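Local coordinates for protein GCN5-related N-acetyltransferase (PDB 4H89) that probably transfers an acyl group from acyl-coenzyme A to an acceptor not yet identified, at residues 9-14 / 107-112; 49-54 / 75-80; 89-94 / 126-131. One frame throughout, in Å; residues are numbered along the deposited sequence. Where two conformers were deposited one is given.

Overall arrangement
The three contacts meet on one mixed sheet. Contact 1 sets helix 105-119 against the edge strand 10-13. Contact 2 packs the end of helix 44-51 on strand 72-80, and contact 3 is where the parallel strands 89-96 and 124-131 part. Contacts 2 and 3 have centres about 12 Å apart and lie on neighbouring strands, the backbone N of Ser91 and of Ser93 lying near the carbonyls of Tyr79 and Asn77. Contact 1 lies about 13 Å from contact 2 and 16 Å from contact 3, centre to centre; Leu109 packs on Ser75, and Phe94 touches Cys110. In GNAT relatives the pantetheine arm of acyl-coenzyme A lies in the opening at contact 3, and probably does so here.

Contact 1. Residues 9-14 / 107-112; sequences LQVRDA and RALCQD
Ala108 meets the edge strand first: its CB lies 3.9 Å from CD2 of Leu9 and equally far from CG2 of Val11. A methyl suits this place because it lets the strand come close: the same Val11 branch also rests against the carbonyl of Ala108. One residue on, Leu109 leans in from the flank of the helix, and its CD2 comes 4.1 Å from CG1 of Val11. Asp112, a turn after Ala108, crosses that same CG1 branch at a slant, with its CG 3.5 Å from Val11 CG1. The valine thus fills the gap with both branches, CG1 standing opposite the backbone N (chi1 -180°) and facing Asp112. The Asp112 carboxylate has polar partners of its own. OD1 receives a hydrogen bond from a water at 2.7 Å, the same water donating to Val11 O, while OD2 forms a salt bridge with Arg61. The axes of strand 10-13 and helical residues 107-112 pass 8.7 Å apart at a crossing angle of -48°. The helix of the GNAT beta-alpha-beta unit, 105-119, thus packs slantwise on the sheet's first strand, with Thr63 of strand 61-66 under Val11, Leu109 and Asp112, and Phe94 of strand 89-96 touching Leu109.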
loop_
_atom_site.group_PDB
_atom_site.type_symbol
_atom_site.label_atom_id
_atom_site.label_comp_id
_atom_site.label_asym_id
_atom_site.label_seq_id
_atom_site.Cartn_x
_atom_site.Cartn_y
_atom_site.Cartn_z
ATOM N N LEU A 9 29.286 -1.984 14.636
ATOM C CA LEU A 9 27.921 -1.690 14.191
ATOM C C LEU A 9 26.940 -2.455 15.052
ATOM O O LEU A 9 27.045 -3.662 15.193
ATOM C CB LEU A 9 27.744 -2.151 12.728
ATOM C CG LEU A 9 26.450 -1.900 12.004
ATOM C CD1 LEU A 9 26.249 -0.426 11.852
ATOM C CD2 LEU A 9 26.494 -2.544 10.630
ATOM N N GLN A 10 25.924 -1.728 15.549
ATOM C CA GLN A 10 24.789 -2.312 16.256
ATOM C C GLN A 10 23.484 -1.836 15.671
ATOM O O GLN A 10 23.346 -0.695 15.291
ATOM C CB GLN A 10 24.860 -1.880 17.723
ATOM C CG GLN A 10 23.667 -2.208 18.555
ATOM C CD GLN A 10 23.856 -1.924 20.010
ATOM O OE1 GLN A 10 23.700 -0.798 20.478
ATOM N NE2 GLN A 10 24.105 -2.974 20.746
ATOM N N VAL A 11 22.520 -2.735 15.574
ATOM C CA VAL A 11 21.124 -2.390 15.339
ATOM C C VAL A 11 20.381 -2.504 16.697
ATOM O O VAL A 11 20.420 -3.550 17.350
ATOM C CB VAL A 11 20.477 -3.312 14.283
ATOM C CG1 VAL A 11 19.027 -2.890 14.087
ATOM C CG2 VAL A 11 21.247 -3.255 12.986
ATOM N N ARG A 12 19.703 -1.423 17.051
ATOM C CA ARG A 12 18.992 -1.366 18.310
ATOM C C ARG A 12 17.707 -0.578 18.093
ATOM O O ARG A 12 17.523 0.122 17.086
ATOM C CB ARG A 12 19.809 -0.667 19.404
ATOM C CG ARG A 12 20.188 0.775 19.099
ATOM C CD ARG A 12 20.683 1.514 20.333
ATOM N NE ARG A 12 21.172 2.862 20.052
ATOM C CZ ARG A 12 20.416 3.961 19.795
ATOM N NH1 ARG A 12 19.100 3.944 19.769
ATOM N NH2 ARG A 12 20.981 5.158 19.558
ATOM N N ASP A 13 16.776 -0.701 19.055
ATOM C CA ASP A 13 15.570 0.076 18.995
ATOM C C ASP A 13 15.929 1.578 18.927
ATOM O O ASP A 13 16.826 2.069 19.597
ATOM C CB ASP A 13 14.682 -0.113 20.228
ATOM C CG ASP A 13 14.046 -1.464 20.323
ATOM O OD1 ASP A 13 14.298 -2.371 19.527
ATOM O OD2 ASP A 13 13.268 -1.604 21.299
ATOM N N ALA A 14 15.208 2.308 18.090
ATOM C CA ALA A 14 15.358 3.745 17.998
ATOM C C ALA A 14 14.852 4.374 19.296
ATOM O O ALA A 14 13.870 3.917 19.869
ATOM C CB ALA A 14 14.579 4.278 16.813
ATOM N N ARG A 107 22.187 -4.452 5.107
ATOM C CA ARG A 107 22.093 -5.858 5.437
ATOM C C ARG A 107 21.795 -6.058 6.917
ATOM O O ARG A 107 20.950 -6.879 7.283
ATOM C CB ARG A 107 23.380 -6.606 5.086
ATOM C CG ARG A 107 23.269 -8.112 5.257
ATOM C CD ARG A 107 24.553 -8.792 5.750
ATOM N NE ARG A 107 25.058 -8.231 7.009
ATOM C CZ ARG A 107 24.615 -8.524 8.242
ATOM N NH1 ARG A 107 23.633 -9.397 8.462
ATOM N NH2 ARG A 107 25.170 -7.925 9.268
ATOM N N ALA A 108 22.494 -5.336 7.775
ATOM C CA ALA A 108 22.303 -5.481 9.181
ATOM C C ALA A 108 20.884 -5.104 9.575
ATOM O O ALA A 108 20.237 -5.792 10.380
ATOM C CB ALA A 108 23.305 -4.637 9.926
ATOM N N LEU A 109 20.393 -3.987 9.057
ATOM C CA LEU A 109 19.029 -3.554 9.385
ATOM C C LEU A 109 18.015 -4.589 8.917
ATOM O O LEU A 109 17.052 -4.865 9.645
ATOM C CB LEU A 109 18.751 -2.186 8.763
ATOM C CG LEU A 109 19.423 -0.969 9.349
ATOM C CD1 LEU A 109 19.272 0.199 8.378
ATOM C CD2 LEU A 109 18.808 -0.651 10.692
ATOM N N CYS A 110 18.173 -5.108 7.714
ATOM C CA CYS A 110 17.183 -6.047 7.209
ATOM C C CYS A 110 17.265 -7.392 7.911
ATOM O O CYS A 110 16.229 -7.987 8.179
ATOM C CB CYS A 110 17.335 -6.206 5.700
ATOM S SG CYS A 110 15.968 -7.125 4.930
ATOM N N GLN A 111 18.458 -7.885 8.189
ATOM C CA GLN A 111 18.553 -9.128 8.940
ATOM C C GLN A 111 17.902 -8.992 10.314
ATOM O O GLN A 111 17.199 -9.878 10.780
ATOM C CB GLN A 111 19.994 -9.583 9.085
ATOM C CG GLN A 111 20.127 -10.941 9.765
ATOM C CD GLN A 111 19.465 -12.048 8.951
ATOM O OE1 GLN A 111 19.783 -12.200 7.796
ATOM N NE2 GLN A 111 18.461 -12.711 9.508
ATOM N N ASP A 112 18.164 -7.881 10.980
ATOM C CA ASP A 112 17.551 -7.619 12.274
ATOM C C ASP A 112 16.016 -7.599 12.146
ATOM O O ASP A 112 15.304 -8.125 12.998
ATOM C CB ASP A 112 18.065 -6.302 12.873
ATOM C CG ASP A 112 17.379 -5.983 14.174
ATOM O OD1 ASP A 112 17.809 -6.498 15.237
ATOM O OD2 ASP A 112 16.395 -5.235 14.087
HETATM O O HOH W 1 18.248 -5.247 17.541
#

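Contact 2. Residues 49-54 / 75-80; sequences SLWMTP and SANMYP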
loop_
_atom_site.group_PDB
_atom_site.type_symbol
_atom_site.label_atom_id
_atom_site.label_comp_id
_atom_site.label_asym_id
_atom_site.label_seq_id
_atom_site.Cartn_x
_atom_site.Cartn_y
_atom_site.Cartn_z
ATOM N N SER A 49 6.022 11.001 12.370
ATOM C CA SER A 49 4.869 10.128 12.616
ATOM C C SER A 49 4.862 8.900 11.711
ATOM O O SER A 49 4.456 7.801 12.151
ATOM C CB SER A 49 3.579 10.903 12.449
ATOM O OG SER A 49 3.417 11.721 13.607
ATOM N N LEU A 50 5.283 9.065 10.458
ATOM C CA LEU A 50 5.298 7.954 9.531
ATOM C C LEU A 50 6.409 6.980 9.886
ATOM O O LEU A 50 6.249 5.780 9.688
ATOM C CB LEU A 50 5.477 8.449 8.109
ATOM C CG LEU A 50 4.245 9.103 7.470
ATOM C CD1 LEU A 50 4.537 9.335 5.998
ATOM C CD2 LEU A 50 2.958 8.271 7.615
ATOM N N TRP A 51 7.512 7.486 10.437
ATOM C CA TRP A 51 8.714 6.677 10.622
ATOM C C TRP A 51 8.910 6.059 12.011
ATOM O O TRP A 51 9.251 4.877 12.138
ATOM C CB TRP A 51 9.955 7.512 10.244
ATOM C CG TRP A 51 11.135 6.633 10.136
ATOM C CD1 TRP A 51 12.091 6.419 11.064
ATOM C CD2 TRP A 51 11.436 5.802 9.029
ATOM N NE1 TRP A 51 12.954 5.449 10.627
ATOM C CE2 TRP A 51 12.576 5.061 9.365
ATOM C CE3 TRP A 51 10.832 5.595 7.790
ATOM C CZ2 TRP A 51 13.156 4.149 8.485
ATOM C CZ3 TRP A 51 11.399 4.671 6.917
ATOM C CH2 TRP A 51 12.535 3.950 7.283
HETATM N N MSE A 52 8.795 6.861 13.047
HETATM C CA MSE A 52 8.932 6.448 14.428
HETATM C C MSE A 52 7.683 5.711 14.817
HETATM O O MSE A 52 6.596 6.033 14.369
HETATM C CB MSE A 52 9.147 7.661 15.340
HETATM C CG MSE A 52 10.400 8.458 15.032
HETATM SE SE MSE A 52 12.119 7.562 15.116
HETATM C CE MSE A 52 12.191 7.548 16.987
ATOM N N THR A 53 7.869 4.651 15.609
ATOM C CA THR A 53 6.789 3.755 16.031
ATOM C C THR A 53 6.353 4.122 17.413
ATOM O O THR A 53 7.151 4.024 18.367
ATOM C CB THR A 53 7.287 2.297 16.149
ATOM O OG1 THR A 53 7.672 1.854 14.898
ATOM C CG2 THR A 53 6.174 1.414 16.631
ATOM N N PRO A 54 5.100 4.561 17.548
ATOM C CA PRO A 54 4.544 4.811 18.887
ATOM C C PRO A 54 4.149 3.515 19.604
ATOM O O PRO A 54 3.745 2.536 18.973
ATOM C CB PRO A 54 3.328 5.668 18.593
ATOM C CG PRO A 54 2.917 5.372 17.209
ATOM C CD PRO A 54 4.124 4.840 16.483
ATOM N N SER A 75 18.363 3.576 9.497
ATOM C CA SER A 75 17.204 3.281 10.321
ATOM C C SER A 75 16.251 2.397 9.548
ATOM O O SER A 75 16.226 2.398 8.306
ATOM C CB SER A 75 16.545 4.610 10.732
ATOM O OG SER A 75 15.426 4.409 11.575
ATOM N N ALA A 76 15.430 1.624 10.264
ATOM C CA ALA A 76 14.411 0.793 9.642
ATOM C C ALA A 76 13.124 0.944 10.453
ATOM O O ALA A 76 13.160 1.148 11.665
ATOM C CB ALA A 76 14.800 -0.661 9.611
ATOM N N ASN A 77 12.002 0.771 9.787
ATOM C CA ASN A 77 10.803 0.564 10.542
ATOM C C ASN A 77 10.053 -0.605 9.928
ATOM O O ASN A 77 10.227 -0.947 8.752
ATOM C CB ASN A 77 9.967 1.828 10.677
ATOM C CG ASN A 77 9.247 2.167 9.420
ATOM O OD1 ASN A 77 9.437 1.495 8.383
ATOM N ND2 ASN A 77 8.427 3.141 9.484
HETATM N N MSE A 78 9.266 -1.260 10.775
HETATM C CA MSE A 78 8.669 -2.553 10.487
HETATM C C MSE A 78 7.318 -2.600 11.163
HETATM O O MSE A 78 7.125 -2.054 12.252
HETATM C CB MSE A 78 9.644 -3.683 10.893
HETATM C CG MSE A 78 9.955 -3.692 12.413
HETATM SE SE MSE A 78 11.791 -4.301 12.756
HETATM C CE MSE A 78 12.617 -2.852 12.119
ATOM N N TYR A 79 6.377 -3.316 10.540
ATOM C CA TYR A 79 4.972 -3.179 10.942
ATOM C C TYR A 79 4.169 -4.228 10.162
ATOM O O TYR A 79 4.651 -4.729 9.167
ATOM C CB TYR A 79 4.457 -1.734 10.584
ATOM C CG TYR A 79 4.976 -1.259 9.242
ATOM C CD1 TYR A 79 4.370 -1.601 8.040
ATOM C CD2 TYR A 79 6.110 -0.493 9.180
ATOM C CE1 TYR A 79 4.921 -1.217 6.799
ATOM C CE2 TYR A 79 6.659 -0.091 7.978
ATOM C CZ TYR A 79 6.084 -0.445 6.796
ATOM O OH TYR A 79 6.691 -0.025 5.625
ATOM N N PRO A 80 2.921 -4.472 10.529
ATOM C CA PRO A 80 2.096 -5.330 9.679
ATOM C C PRO A 80 1.820 -4.652 8.335
ATOM O O PRO A 80 1.514 -3.432 8.286
ATOM C CB PRO A 80 0.798 -5.526 10.501
ATOM C CG PRO A 80 1.187 -5.138 11.911
ATOM C CD PRO A 80 2.205 -4.062 11.735
#
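Trp51 NE1 donates to Ser75 OG over 2.8 Å, with an N-H...O angle of 162° and the hydroxyl almost in the indole plane. Ser75 suits the place because one small hydroxyl can accept from the indole while also bonding to Thr63 O on the next strand. A longer bond runs the other way: Asn77 ND2 reaches Trp51 O at 3.3 Å, coming in from the side of the carbonyl (C=O...N angle 111°). Trp51 O also takes a hydrogen bond from Thr62 OG1, so this carbonyl at the helix end is held twice.

Asn77 was modelled in two conformers; in the one described, the amide lies flat over one face of the indole, the planes 13° apart, with Asn77 CG 4.0 Å above the Trp51 ring and displaced toward its rim. A flat polar group can both stack and bond here. The six-membered ring reaches the strand backbone too, Trp51 CZ2 lying 3.5 Å from Ser75 O. With CG anti to the backbone N, the indole is carried from the helix end onto the strand.

This is helix-end packing on the central sheet of the GNAT fold: strand 72-80 runs between strands 61-66 and 89-96, Trp51 also touches Ser93 of the latter, and Trp19 and Ile22 of helix 19-32 pack against the indole on this side of the sheet.

Contact 3. Residues 89-94 / 126-131; sequences VASASF and QFNAVV
Two parallel strands part company here, Ala90 and Ser91 on one against Gln126 on the other: this is the splayed pair of the GNAT fold, joined through helix 105-119 as a beta-alpha-beta unit. The single backbone bond between the segments is Gln126 N to Ala90 O, 2.8 Å and nearly straight at 161°. Regular parallel pairing would next bring Ala92 N to Gln126 O, but these atoms are 4.5 Å apart, and Ala92 N is buried with no partner in the model.

Ser91 takes over. Its OG, anti to the backbone N (chi1 -173°), swings into the widening gap and donates to Gln126 O at 2.7 Å, so a side chain replaces the missing backbone donor. The same hydroxyl accepts from a water that in turn receives the N-H of Asn128, where the chain turns its corner; the Asn128 side chain bonds instead to Asn81.

Beside this polar seam the ring of Phe127 reaches across to strand 89-96. Its CD1 lies 3.8 Å from Ala92 O, and its CZ comes 3.8 Å from Phe94 CE2, at the edge of the Phe94 ring; the two side chains run roughly perpendicular. The small Ala92 lets the ring come alongside, its CB 4.2 Å from Phe127 CE1. Phe146 stacks on Phe127, and Trp141 meets it edge to face. At the still-paired end, Val89 CG1 packs 3.7 Å from Gln126 CB, and Val152 of the second subunit packs on Gln126.

The chemistry implies a pair closed at one end by ordinary strand bonding and bridged farther on by hydroxyl and water. Beyond that the strands' backbone groups no longer serve each other, consistent with the cleft where relatives bind the pantetheine arm of acyl-coenzyme A.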
loop_
_atom_site.group_PDB
_atom_site.type_symbol
_atom_site.label_atom_id
_atom_site.label_comp_id
_atom_site.label_asym_id
_atom_site.label_seq_id
_atom_site.Cartn_x
_atom_site.Cartn_y
_atom_site.Cartn_z
ATOM N N VAL A 89 1.388 -10.741 7.653
ATOM C CA VAL A 89 2.465 -10.423 6.743
ATOM C C VAL A 89 3.060 -9.080 7.213
ATOM O O VAL A 89 2.333 -8.095 7.295
ATOM C CB VAL A 89 1.966 -10.290 5.298
ATOM C CG1 VAL A 89 3.119 -9.986 4.364
ATOM C CG2 VAL A 89 1.249 -11.541 4.834
ATOM N N ALA A 90 4.355 -9.072 7.518
ATOM C CA ALA A 90 5.050 -7.851 7.910
ATOM C C ALA A 90 5.541 -7.120 6.676
ATOM O O ALA A 90 5.619 -7.671 5.591
ATOM C CB ALA A 90 6.266 -8.249 8.743
ATOM N N SER A 91 5.881 -5.851 6.878
ATOM C CA SER A 91 6.657 -5.099 5.884
ATOM C C SER A 91 7.611 -4.207 6.613
ATOM O O SER A 91 7.638 -4.157 7.847
ATOM C CB SER A 91 5.703 -4.305 5.022
ATOM O OG SER A 91 6.382 -3.680 3.918
ATOM N N ALA A 92 8.450 -3.531 5.847
ATOM C CA ALA A 92 9.444 -2.677 6.414
ATOM C C ALA A 92 9.946 -1.719 5.362
ATOM O O ALA A 92 9.803 -1.938 4.158
ATOM C CB ALA A 92 10.614 -3.505 6.944
ATOM N N SER A 93 10.551 -0.647 5.851
ATOM C CA SER A 93 11.279 0.336 5.068
ATOM C C SER A 93 12.642 0.599 5.694
ATOM O O SER A 93 12.801 0.461 6.888
ATOM C CB SER A 93 10.488 1.662 5.034
ATOM O OG SER A 93 9.205 1.488 4.468
ATOM N N PHE A 94 13.597 0.979 4.833
ATOM C CA PHE A 94 14.986 1.166 5.229
ATOM C C PHE A 94 15.540 2.463 4.695
ATOM O O PHE A 94 15.260 2.831 3.547
ATOM C CB PHE A 94 15.860 0.004 4.691
ATOM C CG PHE A 94 15.371 -1.331 5.146
ATOM C CD1 PHE A 94 15.787 -1.854 6.351
ATOM C CD2 PHE A 94 14.427 -2.041 4.422
ATOM C CE1 PHE A 94 15.265 -3.051 6.827
ATOM C CE2 PHE A 94 13.907 -3.235 4.900
ATOM C CZ PHE A 94 14.351 -3.764 6.075
ATOM N N GLN A 126 6.589 -8.734 3.136
ATOM C CA GLN A 126 6.325 -8.236 1.795
ATOM C C GLN A 126 6.858 -6.812 1.689
ATOM O O GLN A 126 6.628 -5.997 2.589
ATOM C CB GLN A 126 4.809 -8.240 1.562
ATOM C CG GLN A 126 4.340 -7.700 0.241
ATOM C CD GLN A 126 2.880 -7.891 0.031
ATOM O OE1 GLN A 126 2.257 -8.846 0.565
ATOM N NE2 GLN A 126 2.302 -7.028 -0.775
ATOM N N PHE A 127 7.532 -6.512 0.574
ATOM C CA PHE A 127 7.876 -5.128 0.196
ATOM C C PHE A 127 6.988 -4.791 -1.003
ATOM O O PHE A 127 7.064 -5.448 -2.031
ATOM C CB PHE A 127 9.374 -4.995 -0.180
ATOM C CG PHE A 127 10.319 -5.328 0.924
ATOM C CD1 PHE A 127 9.952 -5.288 2.286
ATOM C CD2 PHE A 127 11.591 -5.757 0.622
ATOM C CE1 PHE A 127 10.882 -5.564 3.295
ATOM C CE2 PHE A 127 12.533 -6.019 1.587
ATOM C CZ PHE A 127 12.180 -5.952 2.941
ATOM N N ASN A 128 6.156 -3.760 -0.859
ATOM C CA ASN A 128 5.154 -3.476 -1.851
ATOM C C ASN A 128 5.679 -2.856 -3.124
ATOM O O ASN A 128 5.045 -2.981 -4.170
ATOM C CB ASN A 128 4.105 -2.564 -1.232
ATOM C CG ASN A 128 3.549 -3.178 -0.004
ATOM O OD1 ASN A 128 2.978 -4.280 -0.093
ATOM N ND2 ASN A 128 3.869 -2.582 1.183
ATOM N N ALA A 129 6.806 -2.150 -3.019
ATOM C CA ALA A 129 7.299 -1.357 -4.122
ATOM C C ALA A 129 8.786 -1.153 -4.010
ATOM O O ALA A 129 9.281 -0.378 -3.193
ATOM C CB ALA A 129 6.609 -0.016 -4.138
ATOM N N VAL A 130 9.537 -1.900 -4.778
ATOM C CA VAL A 130 10.961 -1.798 -4.851
ATOM C C VAL A 130 11.319 -1.361 -6.274
ATOM O O VAL A 130 10.936 -1.984 -7.237
ATOM C CB VAL A 130 11.693 -3.110 -4.514
ATOM C CG1 VAL A 130 13.186 -2.853 -4.533
ATOM C CG2 VAL A 130 11.208 -3.654 -3.161
ATOM N N VAL A 131 11.938 -0.179 -6.402
ATOM C CA VAL A 131 12.213 0.391 -7.711
ATOM C C VAL A 131 13.188 -0.546 -8.432
ATOM O O VAL A 131 14.241 -0.891 -7.899
ATOM C CB VAL A 131 12.799 1.827 -7.599
ATOM C CG1 VAL A 131 13.145 2.384 -8.971
ATOM C CG2 VAL A 131 11.830 2.758 -6.867
HETATM O O HOH W 2 7.128 -1.929 1.535
#